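Local coordinates for reticulocyte-binding protein 2a (Plasmodium vivax, PDB 4Z8N) that probably mediates attachment to host reticulocytes during invasion by the malaria parasite, this chain being its largely helical erythrocyte-binding domain, at residues Arg6-Ser11 / Ile215-Ala220; Asn172-Leu177 / Ala275-Lys280; Thr186-Val191 / Asn289-Tyr294; Thr222-His227 / Lys264-Arg269. All blocks are in the same frame, centred on the assembly; numbering follows the deposited sequence.

Contact 1. Residues Arg6-Ser11 / Ile215-Ala220; sequences RYLDFS and ITIGEA
Ile217 reaches out from helix 199-237 of the helical erythrocyte-binding domain and lies against the backbone of Tyr7-Asp9, where the N-terminal segment leads into the small antiparallel pair of strands 9-11 and 17-19. Its CB points at the segment and is already 4.1 Å from Tyr7 O. From there the side chain forks. CG2, anti to the backbone N of Ile217, comes within 3.4 Å of Tyr7 O and also faces the CB of Asp9. The other branch starts at CG1, beside the backbone N (chi1 -62°), and approaches Asp9 O; the extended chi2 then carries CD1 out to the end of the branch. This methyl is 3.4 Å from Tyr7 O and 3.7 Å from Asp9 O, and it meets apolar carbon at Leu8 CD1, 4.4 Å away. The carboxylate of Asp9 is engaged elsewhere: OD2 takes His221 NE2 and the salt bridge from Arg269 NE, and OD1 takes Ser19 OG and Thr20 N. Tyr7 in turn packs on helix 246-297. The contact is thus van der Waals packing of an isoleucine on backbone carbonyls, with little apolar side-chain surface to meet it, while the polar grip on Asp9 comes from other parts of the fold.

Contact 2. Residues Asn172-Leu177 / Ala275-Lys280; sequences NYLSTL and AALKEK
Leu277 of helix 246-297 points its CD1 methyl at three side chains of helix 168-194, Tyr173, Leu174 and Leu177, in the elongated helical bundle of the erythrocyte-binding domain. The apolar contacts centre on that one methyl. The Leu174 side chain crosses that of Leu277 at about a right angle, its CD2 3.7 Å from Leu277 CD1. Leu177 CD2 lies 3.9 Å from the same Leu277 CD1, the two leucines sliding past each other in opposite directions, and the Tyr173 ring offers CE2 obliquely at 4.1 Å. With CG anti to the backbone N (chi1 179°), Tyr173 projects toward the opposing helix. The segments run roughly parallel, at 30°, but their axes stay 12.3 Å apart, so the contact is left largely to the outer parts of the side chains. Helix 199-237 adds to the packing, with Ile214 against Leu277 and Thr222 against Leu174. Charged groups sit beyond the apolar patch: Lys280 NZ makes a weak bridge to the neighbouring Glu279 and a salt bridge to Glu85. Between the two segments there is no hydrogen bond. Asn172 O takes Thr176 N on one face of its carbonyl plane and, on the opposite face, Thr176 OG1 at 2.8 Å, tilted 26° from that plane.

Contact 3. Residues Thr186-Val191 / Asn289-Tyr294; sequences TLMLKV and NKLITY
Leu291 CD2 meets both Met188 and Val191 across the far end of the helical bundle, where helices 168-194 and 246-297 near their C termini. The first shell is three side chains. Met188 CE approaches Leu291 CD2 tip to tip at 3.8 Å, with SD close behind at 4.1 Å. Val191 CG1 also comes tip to tip with that methyl, at 4.0 Å, so one leucine branch fits against two residues a single turn apart. All of it is hydrocarbon and thioether, and little surface is buried because the backbones stand well apart, Val191 CA and Leu291 CA being 9.8 Å from each other. Torsions explain how the gap is spanned. Leu291 holds CG anti to its own N (chi1 -176°) and extends toward the partner helix, whereas Met188 leaves its helix obliquely and folds at chi2 and chi3 to bring CE round to the leucine. One shell further out, helix 199-237 flanks the methionine through Ile201, Asn205 and Gln208, making this a three-helix junction. The same helix touches Tyr294 through Thr200. Within segment 289-294, the Tyr294 ring turns its edge to the leucine, with Leu291 CA lying in the ring plane.

Contact 4. Residues Thr222-His227 / Lys264-Arg269; sequences TGKIIH and KFSLKR
Ile225 lays its outer branch over the backbone at Ser266-Leu267. CG1, beside the isoleucine's own N at chi1 -64°, is 3.8 Å from Ser266 CB, and the extended chi2 sends CD1 onward to Leu267 CA at 3.7 Å. The same methyl faces Leu267 CD1 at 4.3 Å. One residue earlier, Lys224 meets Ser266 through the root of its chain: CB lies 3.2 Å from Ser266 OG, a close approach of carbon to oxygen. The chain then bends at chi2 and carries its ammonium away from this interface to Gly15 O. Helices 199-237 and 246-297 are consecutive in the chain and form an antiparallel helical hairpin; here their axes come within 8.0 Å and cross at -134°. A serine at the crossing suits such closeness, and Ile225 CA and Ser266 CA are only 6.0 Å apart. Ser266 OG is hydrogen-bonded to His221 ND1, just ahead of segment 222-227, so the hydroxyl is satisfied without any polar bond between the two segments. On the neighbouring turn, Arg269 turns its guanidinium group away from segment 222-227, and NH2 bonds to Leu5 O.

How the contacts relate
From the N terminus, contact 1 opens first and closes only at 215-220, spanning most of the helical chain and tying the N-terminal segment to helix 199-237. Before it closes, contacts 2 and 3 have both opened on helix 168-194, so contact 1 crosses each of them. Contact 4 opens just after contact 1 closes and ends at 264-269, nested inside the loops of contacts 2 and 3. These then close in order along helix 246-297, crossing each other. Contacts 1, 2 and 4 touch one another, with 1 and 4 closest to the centre of the domain, whereas contact 3 lies with its centre about 21 Å from that of contact 2.

Contact 1. Residues Arg6-Ser11 / Ile215-Ala220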
loop_
_atom_site.group_PDB
_atom_site.type_symbol
_atom_site.label_atom_id
_atom_site.label_comp_id
_atom_site.label_asym_id
_atom_site.label_seq_id
_atom_site.Cartn_x
_atom_site.Cartn_y
_atom_site.Cartn_z
ATOM N N ARG A 6 -1.509 -9.116 -2.755
ATOM C CA ARG A 6 -1.708 -8.184 -3.858
ATOM C C ARG A 6 -2.377 -6.891 -3.403
ATOM O O ARG A 6 -2.293 -5.871 -4.089
ATOM C CB ARG A 6 -2.542 -8.831 -4.965
ATOM C CG ARG A 6 -1.766 -9.809 -5.832
ATOM C CD ARG A 6 -2.584 -10.261 -7.032
ATOM N NE ARG A 6 -3.777 -11.008 -6.643
ATOM C CZ ARG A 6 -4.654 -11.510 -7.505
ATOM N NH1 ARG A 6 -4.474 -11.346 -8.809
ATOM N NH2 ARG A 6 -5.713 -12.178 -7.067
ATOM N N TYR A 7 -3.037 -6.930 -2.247
ATOM C CA TYR A 7 -3.813 -5.779 -1.789
ATOM C C TYR A 7 -3.720 -5.521 -0.288
ATOM O O TYR A 7 -4.018 -4.418 0.171
ATOM C CB TYR A 7 -5.289 -5.949 -2.178
ATOM C CG TYR A 7 -5.957 -7.194 -1.625
ATOM C CD1 TYR A 7 -6.528 -7.203 -0.356
ATOM C CD2 TYR A 7 -6.025 -8.360 -2.379
ATOM C CE1 TYR A 7 -7.146 -8.342 0.145
ATOM C CE2 TYR A 7 -6.636 -9.500 -1.889
ATOM C CZ TYR A 7 -7.195 -9.487 -0.628
ATOM O OH TYR A 7 -7.802 -10.627 -0.147
ATOM N N LEU A 8 -3.317 -6.525 0.482
ATOM C CA LEU A 8 -3.413 -6.413 1.932
ATOM C C LEU A 8 -2.296 -5.571 2.539
ATOM O O LEU A 8 -1.183 -6.045 2.755
ATOM C CB LEU A 8 -3.429 -7.797 2.585
ATOM C CG LEU A 8 -3.694 -7.765 4.094
ATOM C CD1 LEU A 8 -4.980 -7.008 4.408
ATOM C CD2 LEU A 8 -3.746 -9.170 4.671
ATOM N N ASP A 9 -2.617 -4.314 2.809
ATOM C CA ASP A 9 -1.750 -3.423 3.564
ATOM C C ASP A 9 -2.535 -2.926 4.769
ATOM O O ASP A 9 -3.755 -3.064 4.807
ATOM C CB ASP A 9 -1.271 -2.253 2.703
ATOM C CG ASP A 9 -0.391 -2.698 1.552
ATOM O OD1 ASP A 9 0.354 -3.687 1.719
ATOM O OD2 ASP A 9 -0.439 -2.059 0.481
ATOM N N PHE A 10 -1.848 -2.350 5.749
ATOM C CA PHE A 10 -2.527 -1.886 6.955
ATOM C C PHE A 10 -2.285 -0.405 7.218
ATOM O O PHE A 10 -1.151 0.025 7.432
ATOM C CB PHE A 10 -2.083 -2.715 8.161
ATOM C CG PHE A 10 -2.306 -4.188 7.988
ATOM C CD1 PHE A 10 -3.581 -4.725 8.085
ATOM C CD2 PHE A 10 -1.244 -5.034 7.711
ATOM C CE1 PHE A 10 -3.792 -6.078 7.916
ATOM C CE2 PHE A 10 -1.448 -6.389 7.540
ATOM C CZ PHE A 10 -2.722 -6.914 7.645
ATOM N N SER A 11 -3.362 0.371 7.193
ATOM C CA SER A 11 -3.296 1.788 7.532
ATOM C C SER A 11 -3.708 1.987 8.986
ATOM O O SER A 11 -4.165 1.045 9.636
ATOM C CB SER A 11 -4.187 2.609 6.602
ATOM O OG SER A 11 -3.755 3.958 6.552
ATOM N N ILE A 215 -11.121 -1.840 -1.715
ATOM C CA ILE A 215 -11.303 -0.481 -2.225
ATOM C C ILE A 215 -10.852 0.554 -1.194
ATOM O O ILE A 215 -10.204 1.544 -1.543
ATOM C CB ILE A 215 -12.771 -0.226 -2.632
ATOM C CG1 ILE A 215 -13.103 -1.032 -3.888
ATOM C CG2 ILE A 215 -13.023 1.257 -2.889
ATOM C CD1 ILE A 215 -14.505 -0.828 -4.398
ATOM N N THR A 216 -11.175 0.311 0.074
ATOM C CA THR A 216 -10.736 1.187 1.158
ATOM C C THR A 216 -9.209 1.305 1.197
ATOM O O THR A 216 -8.669 2.404 1.304
ATOM C CB THR A 216 -11.251 0.693 2.521
ATOM O OG1 THR A 216 -12.682 0.757 2.539
ATOM C CG2 THR A 216 -10.708 1.557 3.647
ATOM N N ILE A 217 -8.521 0.171 1.101
ATOM C CA ILE A 217 -7.062 0.163 1.013
ATOM C C ILE A 217 -6.586 0.885 -0.249
ATOM O O ILE A 217 -5.642 1.676 -0.209
ATOM C CB ILE A 217 -6.505 -1.275 1.013
ATOM C CG1 ILE A 217 -6.870 -1.989 2.313
ATOM C CG2 ILE A 217 -4.997 -1.267 0.832
ATOM C CD1 ILE A 217 -6.501 -3.461 2.323
ATOM N N GLY A 218 -7.251 0.610 -1.366
ATOM C CA GLY A 218 -6.923 1.240 -2.632
ATOM C C GLY A 218 -7.091 2.747 -2.604
ATOM O O GLY A 218 -6.314 3.478 -3.217
ATOM N N GLU A 219 -8.111 3.214 -1.891
ATOM C CA GLU A 219 -8.345 4.647 -1.736
ATOM C C GLU A 219 -7.259 5.290 -0.879
ATOM O O GLU A 219 -6.875 6.437 -1.105
ATOM C CB GLU A 219 -9.718 4.910 -1.115
ATOM C CG GLU A 219 -10.894 4.613 -2.026
ATOM C CD GLU A 219 -12.222 4.712 -1.299
ATOM O OE1 GLU A 219 -12.222 4.674 -0.050
ATOM O OE2 GLU A 219 -13.263 4.827 -1.974
ATOM N N ALA A 220 -6.767 4.543 0.106
ATOM C CA ALA A 220 -5.681 5.018 0.956
ATOM C C ALA A 220 -4.399 5.218 0.143
ATOM O O ALA A 220 -3.714 6.234 0.282
ATOM C CB ALA A 220 -5.442 4.047 2.104
#

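Contact 2. Residues Asn172-Leu177 / Ala275-Lys280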
loop_
_atom_site.group_PDB
_atom_site.type_symbol
_atom_site.label_atom_id
_atom_site.label_comp_id
_atom_site.label_asym_id
_atom_site.label_seq_id
_atom_site.Cartn_x
_atom_site.Cartn_y
_atom_site.Cartn_z
ATOM N N ASN A 172 -11.448 6.709 -10.615
ATOM C CA ASN A 172 -12.771 6.553 -11.205
ATOM C C ASN A 172 -13.234 5.107 -11.166
ATOM O O ASN A 172 -14.408 4.835 -10.927
ATOM C CB ASN A 172 -12.787 7.071 -12.644
ATOM C CG ASN A 172 -12.603 8.573 -12.721
ATOM O OD1 ASN A 172 -12.923 9.298 -11.778
ATOM N ND2 ASN A 172 -12.087 9.049 -13.847
ATOM N N TYR A 173 -12.313 4.177 -11.392
ATOM C CA TYR A 173 -12.662 2.764 -11.318
ATOM C C TYR A 173 -13.080 2.379 -9.901
ATOM O O TYR A 173 -14.145 1.797 -9.704
ATOM C CB TYR A 173 -11.502 1.883 -11.781
ATOM C CG TYR A 173 -11.812 0.402 -11.703
ATOM C CD1 TYR A 173 -12.909 -0.131 -12.372
ATOM C CD2 TYR A 173 -11.015 -0.458 -10.960
ATOM C CE1 TYR A 173 -13.202 -1.482 -12.301
ATOM C CE2 TYR A 173 -11.298 -1.809 -10.885
ATOM C CZ TYR A 173 -12.392 -2.316 -11.557
ATOM O OH TYR A 173 -12.678 -3.660 -11.485
ATOM N N LEU A 174 -12.239 2.710 -8.921
ATOM C CA LEU A 174 -12.530 2.401 -7.521
ATOM C C LEU A 174 -13.864 2.989 -7.077
ATOM O O LEU A 174 -14.674 2.307 -6.450
ATOM C CB LEU A 174 -11.413 2.916 -6.611
ATOM C CG LEU A 174 -10.046 2.248 -6.753
ATOM C CD1 LEU A 174 -9.053 2.829 -5.753
ATOM C CD2 LEU A 174 -10.169 0.747 -6.581
ATOM N N SER A 175 -14.083 4.256 -7.416
ATOM C CA SER A 175 -15.299 4.966 -7.036
ATOM C C SER A 175 -16.545 4.358 -7.681
ATOM O O SER A 175 -17.589 4.222 -7.041
ATOM C CB SER A 175 -15.178 6.442 -7.415
ATOM O OG SER A 175 -16.400 7.130 -7.216
ATOM N N THR A 176 -16.427 3.992 -8.953
ATOM C CA THR A 176 -17.559 3.454 -9.696
ATOM C C THR A 176 -17.875 2.025 -9.256
ATOM O O THR A 176 -19.041 1.650 -9.118
ATOM C CB THR A 176 -17.293 3.496 -11.213
ATOM O OG1 THR A 176 -17.078 4.852 -11.615
ATOM C CG2 THR A 176 -18.472 2.950 -11.982
ATOM N N LEU A 177 -16.835 1.236 -9.019
ATOM C CA LEU A 177 -17.023 -0.128 -8.542
ATOM C C LEU A 177 -17.585 -0.132 -7.125
ATOM O O LEU A 177 -18.450 -0.944 -6.794
ATOM C CB LEU A 177 -15.708 -0.907 -8.595
ATOM C CG LEU A 177 -15.824 -2.405 -8.303
ATOM C CD1 LEU A 177 -16.773 -3.064 -9.295
ATOM C CD2 LEU A 177 -14.457 -3.070 -8.342
ATOM N N ALA A 275 -6.082 -5.721 -9.958
ATOM C CA ALA A 275 -6.131 -7.101 -10.428
ATOM C C ALA A 275 -6.880 -7.993 -9.443
ATOM O O ALA A 275 -7.544 -8.952 -9.837
ATOM C CB ALA A 275 -4.725 -7.634 -10.658
ATOM N N ALA A 276 -6.759 -7.678 -8.158
ATOM C CA ALA A 276 -7.453 -8.444 -7.131
ATOM C C ALA A 276 -8.959 -8.237 -7.252
ATOM O O ALA A 276 -9.735 -9.179 -7.123
ATOM C CB ALA A 276 -6.963 -8.051 -5.749
ATOM N N LEU A 277 -9.366 -7.001 -7.519
ATOM C CA LEU A 277 -10.780 -6.683 -7.691
ATOM C C LEU A 277 -11.395 -7.430 -8.872
ATOM O O LEU A 277 -12.539 -7.881 -8.801
ATOM C CB LEU A 277 -10.963 -5.179 -7.871
ATOM C CG LEU A 277 -10.701 -4.350 -6.615
ATOM C CD1 LEU A 277 -10.785 -2.874 -6.941
ATOM C CD2 LEU A 277 -11.695 -4.723 -5.525
ATOM N N LYS A 278 -10.629 -7.557 -9.952
ATOM C CA LYS A 278 -11.057 -8.317 -11.124
ATOM C C LYS A 278 -11.315 -9.777 -10.771
ATOM O O LYS A 278 -12.322 -10.356 -11.184
ATOM C CB LYS A 278 -10.005 -8.223 -12.235
ATOM C CG LYS A 278 -10.173 -9.233 -13.364
ATOM C CD LYS A 278 -11.494 -9.054 -14.096
ATOM C CE LYS A 278 -11.588 -9.990 -15.289
ATOM N NZ LYS A 278 -12.999 -10.242 -15.687
ATOM N N GLU A 279 -10.399 -10.366 -10.011
ATOM C CA GLU A 279 -10.536 -11.750 -9.578
ATOM C C GLU A 279 -11.789 -11.939 -8.728
ATOM O O GLU A 279 -12.566 -12.865 -8.955
ATOM C CB GLU A 279 -9.302 -12.198 -8.791
ATOM C CG GLU A 279 -9.414 -13.608 -8.230
ATOM C CD GLU A 279 -8.834 -13.735 -6.833
ATOM O OE1 GLU A 279 -7.741 -13.183 -6.588
ATOM O OE2 GLU A 279 -9.474 -14.382 -5.976
ATOM N N LYS A 280 -11.978 -11.053 -7.754
ATOM C CA LYS A 280 -13.121 -11.140 -6.850
ATOM C C LYS A 280 -14.417 -10.829 -7.588
ATOM O O LYS A 280 -15.448 -11.449 -7.336
ATOM C CB LYS A 280 -12.955 -10.183 -5.667
ATOM C CG LYS A 280 -11.645 -10.310 -4.903
ATOM C CD LYS A 280 -11.500 -11.648 -4.212
ATOM C CE LYS A 280 -10.308 -11.635 -3.265
ATOM N NZ LYS A 280 -9.941 -13.002 -2.823
#

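Contact 3. Residues Thr186-Val191 / Asn289-Tyr294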
loop_
_atom_site.group_PDB
_atom_site.type_symbol
_atom_site.label_atom_id
_atom_site.label_comp_id
_atom_site.label_asym_id
_atom_site.label_seq_id
_atom_site.Cartn_x
_atom_site.Cartn_y
_atom_site.Cartn_z
ATOM N N THR A 186 -27.151 -3.316 -0.602
ATOM C CA THR A 186 -28.539 -2.935 -0.388
ATOM C C THR A 186 -29.490 -3.977 -0.969
ATOM O O THR A 186 -30.472 -4.359 -0.336
ATOM C CB THR A 186 -28.833 -1.565 -1.017
ATOM O OG1 THR A 186 -28.031 -0.566 -0.376
ATOM C CG2 THR A 186 -30.303 -1.214 -0.866
ATOM N N LEU A 187 -29.183 -4.437 -2.176
ATOM C CA LEU A 187 -29.968 -5.475 -2.831
ATOM C C LEU A 187 -30.033 -6.756 -1.994
ATOM O O LEU A 187 -31.097 -7.364 -1.859
ATOM C CB LEU A 187 -29.386 -5.776 -4.212
ATOM C CG LEU A 187 -30.016 -6.939 -4.979
ATOM C CD1 LEU A 187 -31.467 -6.635 -5.324
ATOM C CD2 LEU A 187 -29.211 -7.247 -6.230
ATOM N N MET A 188 -28.898 -7.154 -1.427
ATOM C CA MET A 188 -28.828 -8.378 -0.631
ATOM C C MET A 188 -29.605 -8.258 0.681
ATOM O O MET A 188 -30.061 -9.264 1.227
ATOM C CB MET A 188 -27.371 -8.756 -0.348
ATOM C CG MET A 188 -26.609 -9.245 -1.571
ATOM S SD MET A 188 -27.410 -10.622 -2.426
ATOM C CE MET A 188 -27.338 -11.897 -1.168
ATOM N N LEU A 189 -29.757 -7.036 1.184
ATOM C CA LEU A 189 -30.604 -6.802 2.351
ATOM C C LEU A 189 -32.057 -7.111 2.007
ATOM O O LEU A 189 -32.820 -7.580 2.851
ATOM C CB LEU A 189 -30.478 -5.361 2.846
ATOM C CG LEU A 189 -29.153 -4.924 3.471
ATOM C CD1 LEU A 189 -29.225 -3.458 3.867
ATOM C CD2 LEU A 189 -28.804 -5.792 4.671
ATOM N N LYS A 190 -32.436 -6.840 0.762
ATOM C CA LYS A 190 -33.784 -7.151 0.301
ATOM C C LYS A 190 -33.922 -8.652 0.041
ATOM O O LYS A 190 -34.989 -9.230 0.244
ATOM C CB LYS A 190 -34.124 -6.355 -0.963
ATOM C CG LYS A 190 -35.575 -6.472 -1.392
ATOM C CD LYS A 190 -36.506 -5.989 -0.292
ATOM C CE LYS A 190 -37.845 -6.696 -0.353
ATOM N NZ LYS A 190 -38.709 -6.332 0.801
ATOM N N VAL A 191 -32.834 -9.273 -0.408
ATOM C CA VAL A 191 -32.810 -10.708 -0.677
ATOM C C VAL A 191 -33.028 -11.521 0.599
ATOM O O VAL A 191 -33.802 -12.482 0.611
ATOM C CB VAL A 191 -31.480 -11.135 -1.331
ATOM C CG1 VAL A 191 -31.371 -12.650 -1.390
ATOM C CG2 VAL A 191 -31.353 -10.532 -2.721
ATOM N N ASN A 289 -25.228 -15.176 -10.147
ATOM C CA ASN A 289 -25.924 -16.079 -11.062
ATOM C C ASN A 289 -26.353 -17.379 -10.392
ATOM O O ASN A 289 -27.400 -17.939 -10.718
ATOM C CB ASN A 289 -25.047 -16.387 -12.276
ATOM C CG ASN A 289 -25.163 -15.332 -13.358
ATOM O OD1 ASN A 289 -26.147 -15.292 -14.098
ATOM N ND2 ASN A 289 -24.161 -14.472 -13.456
ATOM N N LYS A 290 -25.537 -17.858 -9.461
ATOM C CA LYS A 290 -25.868 -19.057 -8.703
ATOM C C LYS A 290 -27.110 -18.808 -7.851
ATOM O O LYS A 290 -27.997 -19.656 -7.766
ATOM C CB LYS A 290 -24.685 -19.481 -7.827
ATOM C CG LYS A 290 -24.978 -20.625 -6.868
ATOM C CD LYS A 290 -25.083 -21.958 -7.588
ATOM C CE LYS A 290 -25.234 -23.097 -6.594
ATOM N NZ LYS A 290 -25.296 -24.421 -7.266
ATOM N N LEU A 291 -27.171 -17.628 -7.238
ATOM C CA LEU A 291 -28.293 -17.263 -6.379
ATOM C C LEU A 291 -29.590 -17.134 -7.173
ATOM O O LEU A 291 -30.672 -17.419 -6.655
ATOM C CB LEU A 291 -27.998 -15.953 -5.639
ATOM C CG LEU A 291 -29.063 -15.505 -4.633
ATOM C CD1 LEU A 291 -29.388 -16.635 -3.664
ATOM C CD2 LEU A 291 -28.616 -14.266 -3.878
ATOM N N ILE A 292 -29.475 -16.707 -8.428
ATOM C CA ILE A 292 -30.635 -16.572 -9.306
ATOM C C ILE A 292 -31.371 -17.904 -9.457
ATOM O O ILE A 292 -32.602 -17.943 -9.461
ATOM C CB ILE A 292 -30.229 -16.041 -10.699
ATOM C CG1 ILE A 292 -29.755 -14.591 -10.598
ATOM C CG2 ILE A 292 -31.389 -16.130 -11.674
ATOM C CD1 ILE A 292 -29.320 -13.994 -11.918
ATOM N N THR A 293 -30.614 -18.996 -9.551
ATOM C CA THR A 293 -31.201 -20.327 -9.691
ATOM C C THR A 293 -32.025 -20.703 -8.463
ATOM O O THR A 293 -33.056 -21.365 -8.579
ATOM C CB THR A 293 -30.124 -21.408 -9.923
ATOM O OG1 THR A 293 -29.325 -21.556 -8.742
ATOM C CG2 THR A 293 -29.232 -21.031 -11.098
ATOM N N TYR A 294 -31.564 -20.281 -7.288
ATOM C CA TYR A 294 -32.310 -20.498 -6.050
ATOM C C TYR A 294 -33.641 -19.752 -6.077
ATOM O O TYR A 294 -34.701 -20.344 -5.876
ATOM C CB TYR A 294 -31.496 -20.046 -4.833
ATOM C CG TYR A 294 -30.391 -20.991 -4.412
ATOM C CD1 TYR A 294 -30.680 -22.184 -3.760
ATOM C CD2 TYR A 294 -29.057 -20.678 -4.644
ATOM C CE1 TYR A 294 -29.673 -23.046 -3.366
ATOM C CE2 TYR A 294 -28.042 -21.534 -4.253
ATOM C CZ TYR A 294 -28.356 -22.716 -3.615
ATOM O OH TYR A 294 -27.349 -23.569 -3.225
#

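Contact 4. Residues Thr222-His227 / Lys264-Arg269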
loop_
_atom_site.group_PDB
_atom_site.type_symbol
_atom_site.label_atom_id
_atom_site.label_comp_id
_atom_site.label_asym_id
_atom_site.label_seq_id
_atom_site.Cartn_x
_atom_site.Cartn_y
_atom_site.Cartn_z
ATOM N N THR A 222 -4.359 5.577 -3.127
ATOM C CA THR A 222 -4.707 6.610 -4.099
ATOM C C THR A 222 -4.462 8.012 -3.541
ATOM O O THR A 222 -3.977 8.898 -4.247
ATOM C CB THR A 222 -6.181 6.480 -4.540
ATOM O OG1 THR A 222 -6.303 5.412 -5.485
ATOM C CG2 THR A 222 -6.671 7.763 -5.180
ATOM N N GLY A 223 -4.799 8.206 -2.269
ATOM C CA GLY A 223 -4.545 9.469 -1.602
ATOM C C GLY A 223 -3.066 9.818 -1.573
ATOM O O GLY A 223 -2.692 10.975 -1.764
ATOM N N LYS A 224 -2.224 8.814 -1.337
ATOM C CA LYS A 224 -0.779 9.014 -1.292
ATOM C C LYS A 224 -0.223 9.345 -2.672
ATOM O O LYS A 224 0.642 10.210 -2.812
ATOM C CB LYS A 224 -0.074 7.774 -0.736
ATOM C CG LYS A 224 -0.536 7.355 0.648
ATOM C CD LYS A 224 -0.211 8.411 1.689
ATOM C CE LYS A 224 -0.508 7.899 3.087
ATOM N NZ LYS A 224 -0.155 8.893 4.133
ATOM N N ILE A 225 -0.719 8.641 -3.686
ATOM C CA ILE A 225 -0.299 8.871 -5.063
ATOM C C ILE A 225 -0.596 10.302 -5.499
ATOM O O ILE A 225 0.272 10.991 -6.034
ATOM C CB ILE A 225 -0.992 7.892 -6.022
ATOM C CG1 ILE A 225 -0.554 6.459 -5.719
ATOM C CG2 ILE A 225 -0.685 8.250 -7.468
ATOM C CD1 ILE A 225 -1.360 5.413 -6.448
ATOM N N ILE A 226 -1.826 10.743 -5.253
ATOM C CA ILE A 226 -2.247 12.096 -5.601
ATOM C C ILE A 226 -1.453 13.142 -4.819
ATOM O O ILE A 226 -1.022 14.152 -5.377
ATOM C CB ILE A 226 -3.758 12.288 -5.348
ATOM C CG1 ILE A 226 -4.565 11.460 -6.350
ATOM C CG2 ILE A 226 -4.144 13.753 -5.448
ATOM C CD1 ILE A 226 -6.062 11.544 -6.148
ATOM N N HIS A 227 -1.254 12.885 -3.530
ATOM C CA HIS A 227 -0.481 13.780 -2.676
ATOM C C HIS A 227 0.958 13.916 -3.166
ATOM O O HIS A 227 1.497 15.022 -3.249
ATOM C CB HIS A 227 -0.495 13.280 -1.231
ATOM C CG HIS A 227 0.305 14.127 -0.290
ATOM N ND1 HIS A 227 1.582 13.795 0.108
ATOM C CD2 HIS A 227 0.005 15.289 0.336
ATOM C CE1 HIS A 227 2.037 14.719 0.936
ATOM N NE2 HIS A 227 1.099 15.636 1.092
ATOM N N LYS A 264 5.743 6.619 -5.187
ATOM C CA LYS A 264 6.206 5.324 -5.672
ATOM C C LYS A 264 5.749 4.170 -4.779
ATOM O O LYS A 264 5.355 3.114 -5.270
ATOM C CB LYS A 264 7.733 5.327 -5.785
ATOM C CG LYS A 264 8.331 4.018 -6.276
ATOM C CD LYS A 264 9.849 4.095 -6.304
ATOM C CE LYS A 264 10.474 2.778 -6.722
ATOM N NZ LYS A 264 11.963 2.862 -6.713
ATOM N N PHE A 265 5.810 4.381 -3.468
ATOM C CA PHE A 265 5.429 3.366 -2.494
ATOM C C PHE A 265 3.981 2.911 -2.698
ATOM O O PHE A 265 3.680 1.721 -2.610
ATOM C CB PHE A 265 5.626 3.912 -1.074
ATOM C CG PHE A 265 5.413 2.898 0.014
ATOM C CD1 PHE A 265 6.323 1.873 0.213
ATOM C CD2 PHE A 265 4.320 2.992 0.862
ATOM C CE1 PHE A 265 6.138 0.948 1.223
ATOM C CE2 PHE A 265 4.130 2.068 1.876
ATOM C CZ PHE A 265 5.039 1.046 2.057
ATOM N N SER A 266 3.093 3.856 -2.991
ATOM C CA SER A 266 1.674 3.537 -3.135
ATOM C C SER A 266 1.282 3.155 -4.560
ATOM O O SER A 266 0.340 2.384 -4.757
ATOM C CB SER A 266 0.818 4.711 -2.661
ATOM O OG SER A 266 0.683 4.692 -1.250
ATOM N N LEU A 267 1.998 3.686 -5.548
ATOM C CA LEU A 267 1.699 3.386 -6.949
ATOM C C LEU A 267 1.812 1.891 -7.232
ATOM O O LEU A 267 0.949 1.306 -7.884
ATOM C CB LEU A 267 2.634 4.162 -7.881
ATOM C CG LEU A 267 2.442 3.910 -9.379
ATOM C CD1 LEU A 267 1.079 4.408 -9.833
ATOM C CD2 LEU A 267 3.550 4.564 -10.192
ATOM N N LYS A 268 2.880 1.282 -6.727
ATOM C CA LYS A 268 3.131 -0.141 -6.916
ATOM C C LYS A 268 1.978 -0.990 -6.387
ATOM O O LYS A 268 1.639 -2.023 -6.964
ATOM C CB LYS A 268 4.439 -0.539 -6.224
ATOM C CG LYS A 268 4.768 -2.019 -6.308
ATOM C CD LYS A 268 6.144 -2.311 -5.739
ATOM C CE LYS A 268 6.052 -2.949 -4.364
ATOM N NZ LYS A 268 7.403 -3.207 -3.796
ATOM N N ARG A 269 1.370 -0.534 -5.297
ATOM C CA ARG A 269 0.293 -1.267 -4.643
ATOM C C ARG A 269 -1.048 -1.032 -5.324
ATOM O O ARG A 269 -1.905 -1.915 -5.341
ATOM C CB ARG A 269 0.206 -0.873 -3.168
ATOM C CG ARG A 269 1.490 -1.119 -2.412
ATOM C CD ARG A 269 1.845 -2.593 -2.438
ATOM N NE ARG A 269 1.016 -3.367 -1.518
ATOM C CZ ARG A 269 0.722 -4.653 -1.680
ATOM N NH1 ARG A 269 1.178 -5.311 -2.737
ATOM N NH2 ARG A 269 -0.033 -5.277 -0.786
#